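Local coordinates for conserved protein (Methanothermobacter thermautotrophicus, PDB 1T57), which is of unknown function but binds flavin mononucleotide and magnesium in an alpha/beta domain related to the C-terminal domain of pyruvate kinase, at residues Lys33-Gly44 and Glu63-Val72; Ala178-Pro186 and Arg196-Pro204. All coordinates share one frame; numbering follows the deposited sequence.

Contact 1 (Lys33-Gly44 and Glu63-Val72). With FMN (flavin mononucleotide), chain E.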
loop_
_atom_site.group_PDB
_atom_site.type_symbol
_atom_site.label_atom_id
_atom_site.label_comp_id
_atom_site.label_asym_id
_atom_site.label_seq_id
_atom_site.Cartn_x
_atom_site.Cartn_y
_atom_site.Cartn_z
ATOM N N LYS A 33 -19.493 -14.421 -25.603
ATOM C CA LYS A 33 -18.990 -15.091 -26.807
ATOM C C LYS A 33 -19.792 -14.802 -28.083
ATOM O O LYS A 33 -19.250 -14.807 -29.195
ATOM C CB LYS A 33 -18.975 -16.602 -26.556
ATOM C CG LYS A 33 -18.206 -17.437 -27.578
ATOM C CD LYS A 33 -18.819 -18.837 -27.716
ATOM C CE LYS A 33 -17.814 -19.844 -28.208
ATOM N NZ LYS A 33 -16.880 -20.073 -27.092
ATOM N N GLU A 34 -21.086 -14.559 -27.918
ATOM C CA GLU A 34 -21.977 -14.290 -29.040
ATOM C C GLU A 34 -21.518 -13.140 -29.939
ATOM O O GLU A 34 -21.656 -13.207 -31.158
ATOM C CB GLU A 34 -23.363 -13.995 -28.484
ATOM C CG GLU A 34 -23.389 -14.023 -26.971
ATOM C CD GLU A 34 -24.423 -13.079 -26.404
ATOM O OE1 GLU A 34 -24.489 -12.919 -25.166
ATOM O OE2 GLU A 34 -25.178 -12.491 -27.205
ATOM N N ASN A 35 -20.985 -12.084 -29.325
ATOM C CA ASN A 35 -20.530 -10.893 -30.051
ATOM C C ASN A 35 -19.271 -11.082 -30.910
ATOM O O ASN A 35 -19.005 -10.294 -31.810
ATOM C CB ASN A 35 -20.272 -9.746 -29.060
ATOM C CG ASN A 35 -21.440 -9.490 -28.137
ATOM O OD1 ASN A 35 -22.546 -9.208 -28.586
ATOM N ND2 ASN A 35 -21.202 -9.567 -26.841
ATOM N N THR A 36 -18.507 -12.130 -30.636
ATOM C CA THR A 36 -17.263 -12.357 -31.356
ATOM C C THR A 36 -17.246 -12.041 -32.835
ATOM O O THR A 36 -16.412 -11.252 -33.297
ATOM C CB THR A 36 -16.770 -13.791 -31.177
ATOM O OG1 THR A 36 -16.720 -14.102 -29.780
ATOM C CG2 THR A 36 -15.361 -13.937 -31.737
ATOM N N GLU A 37 -18.167 -12.640 -33.576
ATOM C CA GLU A 37 -18.208 -12.452 -35.016
ATOM C C GLU A 37 -18.265 -10.990 -35.420
ATOM O O GLU A 37 -17.548 -10.558 -36.332
ATOM C CB GLU A 37 -19.390 -13.222 -35.617
ATOM C CG GLU A 37 -19.059 -13.896 -36.949
ATOM C CD GLU A 37 -17.591 -14.286 -37.050
ATOM O OE1 GLU A 37 -16.831 -13.569 -37.740
ATOM O OE2 GLU A 37 -17.194 -15.297 -36.427
ATOM N N ARG A 38 -19.097 -10.224 -34.727
ATOM C CA ARG A 38 -19.219 -8.818 -35.036
ATOM C C ARG A 38 -17.919 -8.066 -34.716
ATOM O O ARG A 38 -17.474 -7.243 -35.517
ATOM C CB ARG A 38 -20.409 -8.219 -34.280
ATOM C CG ARG A 38 -20.790 -6.822 -34.745
ATOM C CD ARG A 38 -20.904 -6.757 -36.262
ATOM N NE ARG A 38 -21.123 -5.396 -36.746
ATOM C CZ ARG A 38 -20.841 -4.986 -37.982
ATOM N NH1 ARG A 38 -20.321 -5.835 -38.868
ATOM N NH2 ARG A 38 -21.089 -3.727 -38.336
ATOM N N VAL A 39 -17.285 -8.353 -33.576
ATOM C CA VAL A 39 -16.053 -7.641 -33.278
ATOM C C VAL A 39 -14.939 -8.052 -34.234
ATOM O O VAL A 39 -14.119 -7.226 -34.600
ATOM C CB VAL A 39 -15.578 -7.799 -31.777
ATOM C CG1 VAL A 39 -16.694 -8.295 -30.945
ATOM C CG2 VAL A 39 -14.322 -8.670 -31.670
ATOM N N LEU A 40 -14.891 -9.306 -34.652
ATOM C CA LEU A 40 -13.843 -9.684 -35.593
ATOM C C LEU A 40 -14.054 -8.951 -36.918
ATOM O O LEU A 40 -13.095 -8.568 -37.594
ATOM C CB LEU A 40 -13.848 -11.192 -35.820
ATOM C CG LEU A 40 -13.298 -11.951 -34.619
ATOM C CD1 LEU A 40 -13.819 -13.360 -34.618
ATOM C CD2 LEU A 40 -11.793 -11.928 -34.667
ATOM N N GLU A 41 -15.316 -8.726 -37.278
ATOM C CA GLU A 41 -15.605 -8.027 -38.529
ATOM C C GLU A 41 -15.253 -6.556 -38.398
ATOM O O GLU A 41 -14.612 -5.961 -39.277
ATOM C CB GLU A 41 -17.085 -8.145 -38.910
ATOM C CG GLU A 41 -17.626 -9.553 -38.910
ATOM C CD GLU A 41 -18.880 -9.689 -39.746
ATOM O OE1 GLU A 41 -19.731 -8.768 -39.702
ATOM O OE2 GLU A 41 -19.006 -10.724 -40.441
ATOM N N LEU A 42 -15.671 -5.971 -37.284
ATOM C CA LEU A 42 -15.410 -4.579 -37.062
ATOM C C LEU A 42 -13.929 -4.275 -37.036
ATOM O O LEU A 42 -13.516 -3.256 -37.591
ATOM C CB LEU A 42 -16.109 -4.122 -35.801
ATOM C CG LEU A 42 -17.630 -4.082 -35.988
ATOM C CD1 LEU A 42 -18.287 -3.645 -34.702
ATOM C CD2 LEU A 42 -17.994 -3.126 -37.096
ATOM N N VAL A 43 -13.110 -5.149 -36.443
ATOM C CA VAL A 43 -11.672 -4.864 -36.421
ATOM C C VAL A 43 -11.114 -4.858 -37.832
ATOM O O VAL A 43 -10.276 -4.011 -38.164
ATOM C CB VAL A 43 -10.800 -5.881 -35.587
ATOM C CG1 VAL A 43 -11.428 -6.148 -34.244
ATOM C CG2 VAL A 43 -10.555 -7.153 -36.375
ATOM N N GLY A 44 -11.574 -5.812 -38.647
ATOM C CA GLY A 44 -11.108 -5.910 -40.018
ATOM C C GLY A 44 -11.236 -4.557 -40.675
ATOM O O GLY A 44 -10.247 -3.980 -41.122
ATOM N N GLU A 63 -9.407 -20.588 -30.072
ATOM C CA GLU A 63 -10.465 -20.480 -31.062
ATOM C C GLU A 63 -10.484 -19.064 -31.632
ATOM O O GLU A 63 -10.180 -18.878 -32.810
ATOM C CB GLU A 63 -11.816 -20.874 -30.446
ATOM C CG GLU A 63 -12.921 -21.165 -31.456
ATOM C CD GLU A 63 -13.891 -22.252 -30.980
ATOM O OE1 GLU A 63 -14.371 -22.189 -29.826
ATOM O OE2 GLU A 63 -14.178 -23.182 -31.769
ATOM N N THR A 64 -10.785 -18.075 -30.785
ATOM C CA THR A 64 -10.849 -16.668 -31.200
ATOM C C THR A 64 -9.663 -16.239 -32.050
ATOM O O THR A 64 -9.818 -15.521 -33.021
ATOM C CB THR A 64 -10.896 -15.729 -30.009
ATOM O OG1 THR A 64 -11.640 -16.338 -28.949
ATOM C CG2 THR A 64 -11.554 -14.428 -30.420
ATOM N N ALA A 65 -8.472 -16.674 -31.663
ATOM C CA ALA A 65 -7.265 -16.364 -32.414
ATOM C C ALA A 65 -7.441 -16.910 -33.833
ATOM O O ALA A 65 -7.218 -16.183 -34.813
ATOM C CB ALA A 65 -6.060 -17.012 -31.746
ATOM N N LEU A 66 -7.854 -18.181 -33.932
ATOM C CA LEU A 66 -8.063 -18.843 -35.225
ATOM C C LEU A 66 -8.933 -18.022 -36.151
ATOM O O LEU A 66 -8.510 -17.657 -37.248
ATOM C CB LEU A 66 -8.707 -20.211 -35.038
ATOM C CG LEU A 66 -7.806 -21.324 -34.511
ATOM C CD1 LEU A 66 -8.648 -22.568 -34.256
ATOM C CD2 LEU A 66 -6.692 -21.594 -35.510
ATOM N N ARG A 67 -10.143 -17.708 -35.701
ATOM C CA ARG A 67 -11.061 -16.911 -36.498
ATOM C C ARG A 67 -10.407 -15.634 -37.010
ATOM O O ARG A 67 -10.314 -15.406 -38.221
ATOM C CB ARG A 67 -12.298 -16.572 -35.669
ATOM C CG ARG A 67 -13.007 -17.795 -35.152
ATOM C CD ARG A 67 -13.129 -18.829 -36.271
ATOM N NE ARG A 67 -13.019 -20.189 -35.751
ATOM C CZ ARG A 67 -12.202 -21.111 -36.250
ATOM N NH1 ARG A 67 -11.423 -20.821 -37.289
ATOM N NH2 ARG A 67 -12.151 -22.316 -35.700
ATOM N N LEU A 68 -9.935 -14.814 -36.079
ATOM C CA LEU A 68 -9.309 -13.553 -36.431
ATOM C C LEU A 68 -8.270 -13.654 -37.540
ATOM O O LEU A 68 -8.257 -12.834 -38.454
ATOM C CB LEU A 68 -8.661 -12.924 -35.196
ATOM C CG LEU A 68 -7.921 -11.635 -35.542
ATOM C CD1 LEU A 68 -8.924 -10.562 -35.844
ATOM C CD2 LEU A 68 -7.029 -11.221 -34.404
ATOM N N SER A 69 -7.388 -14.645 -37.448
ATOM C CA SER A 69 -6.336 -14.833 -38.444
ATOM C C SER A 69 -6.840 -14.933 -39.887
ATOM O O SER A 69 -6.106 -14.606 -40.826
ATOM C CB SER A 69 -5.519 -16.083 -38.107
ATOM O OG SER A 69 -6.344 -17.243 -38.057
ATOM N N GLU A 70 -8.085 -15.381 -40.046
ATOM C CA GLU A 70 -8.718 -15.556 -41.355
ATOM C C GLU A 70 -9.339 -14.308 -41.962
ATOM O O GLU A 70 -9.748 -14.326 -43.120
ATOM C CB GLU A 70 -9.800 -16.629 -41.272
ATOM C CG GLU A 70 -9.289 -18.023 -41.501
ATOM C CD GLU A 70 -9.726 -18.977 -40.416
ATOM O OE1 GLU A 70 -10.913 -18.903 -40.009
ATOM O OE2 GLU A 70 -8.882 -19.800 -39.982
HETATM N N MSE A 71 -9.424 -13.235 -41.185
HETATM C CA MSE A 71 -10.023 -11.995 -41.665
HETATM C C MSE A 71 -9.058 -10.838 -41.665
HETATM O O MSE A 71 -9.327 -9.791 -42.252
HETATM C CB MSE A 71 -11.228 -11.617 -40.805
HETATM C CG MSE A 71 -12.499 -12.317 -41.200
HETATM SE SE MSE A 71 -13.512 -12.705 -39.647
HETATM C CE MSE A 71 -14.275 -10.968 -39.382
ATOM N N VAL A 72 -7.930 -11.018 -41.001
ATOM C CA VAL A 72 -6.967 -9.949 -40.921
ATOM C C VAL A 72 -5.595 -10.491 -41.271
ATOM O O VAL A 72 -5.328 -11.680 -41.095
ATOM C CB VAL A 72 -6.971 -9.348 -39.499
ATOM C CG1 VAL A 72 -8.382 -8.868 -39.146
ATOM C CG2 VAL A 72 -6.510 -10.399 -38.481
HETATM N N1 FMN E . -11.861 -12.741 -19.599
HETATM C C2 FMN E . -12.590 -12.019 -18.661
HETATM O O2 FMN E . -13.800 -11.940 -18.750
HETATM N N3 FMN E . -12.008 -11.237 -17.700
HETATM C C4 FMN E . -10.653 -11.296 -17.500
HETATM O O4 FMN E . -10.129 -10.499 -16.712
HETATM C C4A FMN E . -9.891 -11.989 -18.444
HETATM N N5 FMN E . -8.521 -12.030 -18.317
HETATM C C5A FMN E . -7.780 -12.465 -19.390
HETATM C C6 FMN E . -6.403 -12.480 -19.248
HETATM C C7 FMN E . -5.604 -13.016 -20.220
HETATM C C7M FMN E . -4.137 -13.047 -19.936
HETATM C C8 FMN E . -6.161 -13.947 -21.088
HETATM C C8M FMN E . -5.299 -14.674 -22.104
HETATM C C9 FMN E . -7.548 -13.974 -21.225
HETATM C C9A FMN E . -8.377 -13.160 -20.446
HETATM N N10 FMN E . -9.763 -13.367 -20.426
HETATM C C10 FMN E . -10.507 -12.644 -19.527
HETATM C "C1'" FMN E . -10.492 -14.138 -21.505
HETATM C "C2'" FMN E . -10.524 -13.315 -22.763
HETATM O "O2'" FMN E . -11.054 -12.024 -22.441
HETATM C "C3'" FMN E . -11.428 -13.943 -23.800
HETATM O "O3'" FMN E . -12.709 -14.145 -23.284
HETATM C "C4'" FMN E . -10.930 -15.098 -24.684
HETATM O "O4'" FMN E . -11.931 -15.217 -25.667
HETATM C "C5'" FMN E . -10.860 -16.552 -24.271
HETATM O "O5'" FMN E . -10.585 -17.189 -25.499
HETATM P P FMN E . -11.341 -18.426 -26.195
HETATM O O1P FMN E . -10.439 -18.913 -27.276
HETATM O O2P FMN E . -12.709 -18.040 -26.794
HETATM O O3P FMN E . -11.507 -19.496 -25.108
#
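The helices 36-44 and 63-69 run in the same general direction, inclined by 40° with axes 10.3 Å apart at closest approach, and the backbones draw together toward G44 and V72. L40 carries the centre of the interface. Its CD2 presses on the flank of L68, 3.3 Å from L68 CB, tighter than usual for carbons, while its CD1 rests on R67 CB at 3.7 Å. L68 answers with CG anti to the backbone N (chi1 177°), which swings its side chain back to the neighbouring helix, where CD1 meets V43 CG2 at 3.8 Å and at about a right angle. The same V43 methyl touches V72 CG1. V43 and L68 both also pack on I171 of strand 168-172, so this edge of the helix pair faces the sheet, a layering consistent with the alpha/beta domain of the pyruvate kinase C-terminal family.

On the more exposed side the bent chain of selenomethionine M71 reaches across, with its SE 3.9 Å from E37 OE1. At the N-terminal ends the packing is thinner: T36 CG2 and T64 CG2 meet methyl to methyl at 4.1 Å, and K33 NZ stays 4.3 Å from E63 OE1, opposite charges that do not close a salt bridge. T64 points its hydroxyl elsewhere, OG1 lying 2.9 Å from FMN O2P, with a weak hydrogen bond to FMN O4'. The phosphate sits near the start of helix 63-69, with E63 N close to FMN O1P, and the helix dipole would probably favour it; S59 and S61 also bond the cofactor.

Contact 2 (Ala178-Pro186 and Arg196-Pro204). With MG (magnesium ion), chain D.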
loop_
_atom_site.group_PDB
_atom_site.type_symbol
_atom_site.label_atom_id
_atom_site.label_comp_id
_atom_site.label_asym_id
_atom_site.label_seq_id
_atom_site.Cartn_x
_atom_site.Cartn_y
_atom_site.Cartn_z
ATOM N N ALA A 178 -14.939 -12.985 -27.857
ATOM C CA ALA A 178 -14.643 -11.564 -27.760
ATOM C C ALA A 178 -15.832 -10.580 -27.846
ATOM O O ALA A 178 -16.833 -10.829 -28.527
ATOM C CB ALA A 178 -13.575 -11.215 -28.804
ATOM N N ASP A 179 -15.717 -9.462 -27.132
ATOM C CA ASP A 179 -16.761 -8.437 -27.137
ATOM C C ASP A 179 -16.186 -7.016 -26.990
ATOM O O ASP A 179 -16.920 -6.032 -26.938
ATOM C CB ASP A 179 -17.807 -8.728 -26.047
ATOM C CG ASP A 179 -17.220 -8.771 -24.654
ATOM O OD1 ASP A 179 -17.927 -9.212 -23.723
ATOM O OD2 ASP A 179 -16.055 -8.366 -24.482
ATOM N N THR A 180 -14.862 -6.915 -26.942
ATOM C CA THR A 180 -14.215 -5.619 -26.828
ATOM C C THR A 180 -12.985 -5.535 -27.694
ATOM O O THR A 180 -12.152 -6.435 -27.700
ATOM C CB THR A 180 -13.758 -5.321 -25.413
ATOM O OG1 THR A 180 -14.857 -5.444 -24.512
ATOM C CG2 THR A 180 -13.208 -3.914 -25.355
ATOM N N ALA A 181 -12.850 -4.451 -28.437
ATOM C CA ALA A 181 -11.675 -4.292 -29.288
ATOM C C ALA A 181 -11.311 -2.844 -29.188
ATOM O O ALA A 181 -12.176 -1.983 -29.286
ATOM C CB ALA A 181 -11.986 -4.663 -30.728
ATOM N N LEU A 182 -10.030 -2.578 -28.993
ATOM C CA LEU A 182 -9.559 -1.213 -28.843
ATOM C C LEU A 182 -8.434 -0.883 -29.815
ATOM O O LEU A 182 -7.781 -1.781 -30.330
ATOM C CB LEU A 182 -9.088 -0.999 -27.394
ATOM C CG LEU A 182 -9.994 -0.301 -26.361
ATOM C CD1 LEU A 182 -11.385 -0.860 -26.316
ATOM C CD2 LEU A 182 -9.349 -0.470 -25.009
ATOM N N VAL A 183 -8.248 0.409 -30.081
ATOM C CA VAL A 183 -7.168 0.883 -30.932
ATOM C C VAL A 183 -6.260 1.627 -29.969
ATOM O O VAL A 183 -6.636 2.631 -29.360
ATOM C CB VAL A 183 -7.670 1.820 -32.009
ATOM C CG1 VAL A 183 -6.514 2.582 -32.619
ATOM C CG2 VAL A 183 -8.372 1.003 -33.074
ATOM N N LEU A 184 -5.055 1.123 -29.800
ATOM C CA LEU A 184 -4.171 1.743 -28.838
ATOM C C LEU A 184 -2.717 1.595 -29.191
ATOM O O LEU A 184 -2.343 0.915 -30.159
ATOM C CB LEU A 184 -4.427 1.113 -27.466
ATOM C CG LEU A 184 -4.342 -0.426 -27.443
ATOM C CD1 LEU A 184 -2.892 -0.908 -27.720
ATOM C CD2 LEU A 184 -4.844 -0.958 -26.096
ATOM N N THR A 185 -1.900 2.232 -28.371
ATOM C CA THR A 185 -0.460 2.191 -28.529
ATOM C C THR A 185 0.066 1.546 -27.255
ATOM O O THR A 185 0.009 2.134 -26.167
ATOM C CB THR A 185 0.147 3.622 -28.682
ATOM O OG1 THR A 185 -0.220 4.179 -29.954
ATOM C CG2 THR A 185 1.655 3.569 -28.592
ATOM N N PRO A 186 0.571 0.314 -27.364
ATOM C CA PRO A 186 1.089 -0.357 -26.175
ATOM C C PRO A 186 2.202 0.424 -25.505
ATOM O O PRO A 186 2.688 1.447 -26.026
ATOM C CB PRO A 186 1.582 -1.692 -26.725
ATOM C CG PRO A 186 0.607 -1.954 -27.844
ATOM C CD PRO A 186 0.558 -0.605 -28.517
ATOM N N ARG A 196 -1.573 4.349 -24.447
ATOM C CA ARG A 196 -2.598 5.271 -24.910
ATOM C C ARG A 196 -3.755 4.559 -25.575
ATOM O O ARG A 196 -3.552 3.708 -26.455
ATOM C CB ARG A 196 -2.007 6.321 -25.892
ATOM C CG ARG A 196 -0.865 7.195 -25.339
ATOM C CD ARG A 196 -1.327 7.964 -24.060
ATOM N NE ARG A 196 -2.559 8.740 -24.273
ATOM C CZ ARG A 196 -3.309 9.253 -23.286
ATOM N NH1 ARG A 196 -2.961 9.080 -22.015
ATOM N NH2 ARG A 196 -4.422 9.921 -23.556
ATOM N N ILE A 197 -4.970 4.910 -25.146
ATOM C CA ILE A 197 -6.153 4.327 -25.722
ATOM C C ILE A 197 -6.708 5.347 -26.709
ATOM O O ILE A 197 -7.118 6.442 -26.333
ATOM C CB ILE A 197 -7.168 3.959 -24.625
ATOM C CG1 ILE A 197 -6.576 2.821 -23.781
ATOM C CG2 ILE A 197 -8.502 3.544 -25.253
ATOM C CD1 ILE A 197 -7.492 2.280 -22.721
ATOM N N HIS A 198 -6.721 4.961 -27.975
ATOM C CA HIS A 198 -7.180 5.833 -29.058
ATOM C C HIS A 198 -8.658 5.726 -29.507
ATOM O O HIS A 198 -9.399 6.713 -29.459
ATOM C CB HIS A 198 -6.236 5.640 -30.253
ATOM C CG HIS A 198 -4.790 5.899 -29.931
ATOM N ND1 HIS A 198 -3.770 5.097 -30.394
ATOM C CD2 HIS A 198 -4.196 6.899 -29.232
ATOM C CE1 HIS A 198 -2.606 5.591 -30.003
ATOM N NE2 HIS A 198 -2.837 6.682 -29.296
ATOM N N GLU A 199 -9.092 4.537 -29.925
ATOM C CA GLU A 199 -10.478 4.332 -30.365
ATOM C C GLU A 199 -11.102 3.058 -29.808
ATOM O O GLU A 199 -10.425 2.043 -29.624
ATOM C CB GLU A 199 -10.544 4.252 -31.895
ATOM C CG GLU A 199 -10.251 5.538 -32.617
ATOM C CD GLU A 199 -9.986 5.311 -34.094
ATOM O OE1 GLU A 199 -10.671 4.472 -34.709
ATOM O OE2 GLU A 199 -9.096 5.986 -34.651
ATOM N N VAL A 200 -12.404 3.104 -29.544
ATOM C CA VAL A 200 -13.099 1.916 -29.058
ATOM C C VAL A 200 -13.931 1.398 -30.239
ATOM O O VAL A 200 -14.975 1.957 -30.565
ATOM C CB VAL A 200 -14.019 2.240 -27.866
ATOM C CG1 VAL A 200 -14.674 0.945 -27.336
ATOM C CG2 VAL A 200 -13.228 2.929 -26.776
ATOM N N ILE A 201 -13.458 0.343 -30.897
ATOM C CA ILE A 201 -14.178 -0.215 -32.037
ATOM C C ILE A 201 -15.518 -0.800 -31.603
ATOM O O ILE A 201 -16.518 -0.627 -32.281
ATOM C CB ILE A 201 -13.345 -1.305 -32.718
ATOM C CG1 ILE A 201 -12.001 -0.715 -33.150
ATOM C CG2 ILE A 201 -14.071 -1.832 -33.913
ATOM C CD1 ILE A 201 -10.871 -1.705 -33.310
ATOM N N ALA A 202 -15.546 -1.485 -30.462
ATOM C CA ALA A 202 -16.792 -2.076 -29.961
ATOM C C ALA A 202 -16.672 -2.439 -28.474
ATOM O O ALA A 202 -15.596 -2.769 -28.009
ATOM C CB ALA A 202 -17.127 -3.309 -30.783
HETATM N N MSE A 203 -17.766 -2.391 -27.728
HETATM C CA MSE A 203 -17.703 -2.729 -26.311
HETATM C C MSE A 203 -19.070 -3.026 -25.733
HETATM O O MSE A 203 -20.054 -2.416 -26.123
HETATM C CB MSE A 203 -17.100 -1.574 -25.512
HETATM C CG MSE A 203 -17.834 -0.269 -25.711
HETATM SE SE MSE A 203 -17.647 1.082 -24.312
HETATM C CE MSE A 203 -16.811 2.472 -25.390
ATOM N N PRO A 204 -19.151 -3.961 -24.780
ATOM C CA PRO A 204 -20.458 -4.255 -24.196
ATOM C C PRO A 204 -20.885 -3.028 -23.395
ATOM O O PRO A 204 -20.130 -2.558 -22.548
ATOM C CB PRO A 204 -20.180 -5.440 -23.269
ATOM C CG PRO A 204 -18.776 -5.928 -23.663
ATOM C CD PRO A 204 -18.083 -4.674 -24.063
HETATM MG MG MG D . -20.056 -1.188 -20.365
#
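V183 and E199 form a hydrogen-bonded pair in the antiparallel hairpin of strands 180-185 and 196-204. V183 N donates to E199 O at 2.8 Å, while V183 O receives two amides: H198 N at 2.7 Å, nearly in line with the carbonyl, and E199 N at 3.2 Å on a lone pair. H198 and E199 facing one residue make a classic beta bulge. A second register shift follows at A181, where the chain turns a corner at I201 and the I201 N bond to A181 O is weak (131° at the hydrogen).

Apolar side chains pack snugly at mid-strand, I201 CD1 meeting V183 CG2 at 3.7 Å. Tighter still is the P204 end: D179, bonded to T174, holds CG between its backbone N and carbonyl carbon (chi1 59°), 3.4 Å from CG of the crossing P204 ring. There P204 O binds magnesium at 2.6 Å, with V142 O as a second ligand. The partly exposed T185-R196 end is looser: two backbone bonds keep the pair, but R196 leads its guanidinium away to P206 O and R140 O of the second subunit. Strand 168-172 flanks 180-185, strand 22-28 flanks 196-204, and helix 36-50 packs on A181 and E199, and on I201 at the corner.

In the fold
Contact 1 closes before contact 2 opens along the chain, and their centres lie 14 Å apart. Contact 1 belongs to the helical layer and contact 2 to the mixed sheet, with helix 36-50 shared between them: it pairs with helix 63-69 on one flank and lies over the hairpin, where L42 CB packs 3.6 Å from I201 CG2. Near the cofactor the two join directly, since T36 OG1 is 2.8 Å from A178 N, a probable hydrogen bond. The FMN site draws on E63 and T64 from contact 1 and on G173, A175 and G177 in the loop that leads from strand 168-172 into the hairpin, whereas contact 2 continues away to magnesium and the second subunit.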